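Local coordinates for protein CRISPR-associated endoribonuclease Cas2 (Thermococcus onnurineus, PDB 5G4D) that probably acts as a metal-dependent, single-strand-specific endoribonuclease and pairs as a homodimer with Cas1 in the adaptation step of CRISPR immunity, at residues R47-A50 and G51-L55. Numbering follows the deposited sequence.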
loop_
_atom_site.group_PDB
_atom_site.type_symbol
_atom_site.label_atom_id
_atom_site.label_comp_id
_atom_site.label_asym_id
_atom_site.label_seq_id
_atom_site.Cartn_x
_atom_site.Cartn_y
_atom_site.Cartn_z
ATOM N N ARG A 47 3.247 4.594 -19.015
ATOM C CA ARG A 47 2.324 5.715 -19.134
ATOM C C ARG A 47 1.788 6.129 -17.771
ATOM O O ARG A 47 1.579 7.322 -17.515
ATOM C CB ARG A 47 1.178 5.354 -20.077
ATOM C CG ARG A 47 1.566 5.428 -21.551
ATOM C CD ARG A 47 0.356 5.372 -22.472
ATOM N NE ARG A 47 -0.488 4.196 -22.251
ATOM C CZ ARG A 47 -0.179 2.972 -22.671
ATOM N NH1 ARG A 47 0.966 2.769 -23.301
ATOM N NH2 ARG A 47 -0.995 1.949 -22.448
ATOM N N ILE A 48 1.551 5.155 -16.888
ATOM C CA ILE A 48 1.137 5.482 -15.526
ATOM C C ILE A 48 2.236 6.259 -14.814
ATOM O O ILE A 48 1.982 7.281 -14.168
ATOM C CB ILE A 48 0.773 4.206 -14.753
ATOM C CG1 ILE A 48 -0.526 3.605 -15.292
ATOM C CG2 ILE A 48 0.647 4.521 -13.236
ATOM C CD1 ILE A 48 -0.856 2.223 -14.707
ATOM N N LYS A 49 3.470 5.759 -14.899
ATOM C CA LYS A 49 4.597 6.454 -14.285
ATOM C C LYS A 49 4.735 7.870 -14.833
ATOM O O LYS A 49 4.918 8.827 -14.071
ATOM C CB LYS A 49 5.883 5.655 -14.504
ATOM C CG LYS A 49 7.143 6.387 -14.083
ATOM C CD LYS A 49 8.374 5.532 -14.311
ATOM C CE LYS A 49 9.645 6.357 -14.162
ATOM N NZ LYS A 49 10.858 5.519 -14.399
ATOM N N ALA A 50 4.637 8.032 -16.158
ATOM C CA ALA A 50 4.771 9.366 -16.744
ATOM C C ALA A 50 3.623 10.282 -16.330
ATOM O O ALA A 50 3.834 11.479 -16.087
ATOM C CB ALA A 50 4.860 9.268 -18.268
ATOM N N GLY A 51 2.400 9.749 -16.256
ATOM C CA GLY A 51 1.286 10.553 -15.777
ATOM C C GLY A 51 1.477 11.012 -14.346
ATOM O O GLY A 51 1.193 12.167 -14.007
ATOM N N LEU A 52 1.963 10.116 -13.480
ATOM C CA LEU A 52 2.179 10.474 -12.081
ATOM C C LEU A 52 3.268 11.533 -11.944
ATOM O O LEU A 52 3.127 12.479 -11.159
ATOM C CB LEU A 52 2.528 9.220 -11.271
ATOM C CG LEU A 52 1.346 8.276 -11.059
ATOM C CD1 LEU A 52 1.846 6.967 -10.480
ATOM C CD2 LEU A 52 0.277 8.903 -10.130
ATOM N N LEU A 53 4.355 11.397 -12.709
ATOM C CA LEU A 53 5.435 12.379 -12.646
ATOM C C LEU A 53 4.963 13.766 -13.065
ATOM O O LEU A 53 5.452 14.772 -12.541
ATOM C CB LEU A 53 6.601 11.916 -13.520
ATOM C CG LEU A 53 7.337 10.689 -12.969
ATOM C CD1 LEU A 53 8.259 10.066 -14.014
ATOM C CD2 LEU A 53 8.126 11.062 -11.714
ATOM N N ASP A 54 3.996 13.843 -13.980
ATOM C CA ASP A 54 3.463 15.138 -14.384
ATOM C C ASP A 54 2.597 15.767 -13.304
ATOM O O ASP A 54 2.462 16.995 -13.272
ATOM C CB ASP A 54 2.667 14.999 -15.681
ATOM C CG ASP A 54 3.561 14.951 -16.906
ATOM O OD1 ASP A 54 4.517 15.753 -16.967
ATOM O OD2 ASP A 54 3.322 14.108 -17.797
ATOM N N LEU A 55 2.021 14.961 -12.415
ATOM C CA LEU A 55 1.082 15.468 -11.424
ATOM C C LEU A 55 1.704 15.715 -10.056
ATOM O O LEU A 55 1.110 16.435 -9.249
ATOM C CB LEU A 55 -0.088 14.487 -11.262
ATOM C CG LEU A 55 -1.000 14.327 -12.472
ATOM C CD1 LEU A 55 -1.930 13.157 -12.264
ATOM C CD2 LEU A 55 -1.796 15.598 -12.689
#
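Two successive turns of the second helix of the ferredoxin-like Cas2 fold, helix 42-55, meet here through i to i+4 pairs that begin with Ile48 and Leu52. Their side chains lie side by side and point the same way, and the branch methyl CG2 of Ile48 touches CD1 of Leu52 at 3.9 Å. CG2 is brought there by a first torsion (chi1 -70°) that sets it opposite the backbone N and leaves CG1 beside that nitrogen. One residue on, Lys49 and Leu53 repeat the arrangement with a fully stretched aliphatic chain: Lys49 CG packs at 3.8 Å against Leu53 CD1, and CE comes almost as near to the same methyl. Both leucines hold CG beside the backbone N, turned back over the preceding turn, which lays Leu52 CG 3.3 Å from Ile48 O and Leu53 CG against Lys49 O. Those two carbonyls also accept the amides of Leu52 (2.9 Å from N to Ile48 O) and Leu53 (3.0 Å from N to Lys49 O), both in nearly straight bonds. Gly51, which has no side chain, joins through its amide, N bonding to Arg47 O. The series slackens at Asp54, whose N reaches Ala50 O at 3.2 Å with a more bent angle of 146°, and the Asp54 carboxylate oxygen OD2 lies near that same carbonyl oxygen, acceptor beside acceptor. Arg47 directs its guanidinium back along the helix to a salt bridge with Glu44. Ile48 and Leu52 form the buried face against Leu24 of helix 17-25, and Leu52 also meets Val20. Leu52 touches Leu77 of the second subunit as well, together with Lys49 and Leu53, within strand 73-78 of that subunit, where its Glu75 forms a salt bridge with Lys49 NZ and ties the helix into the dimer.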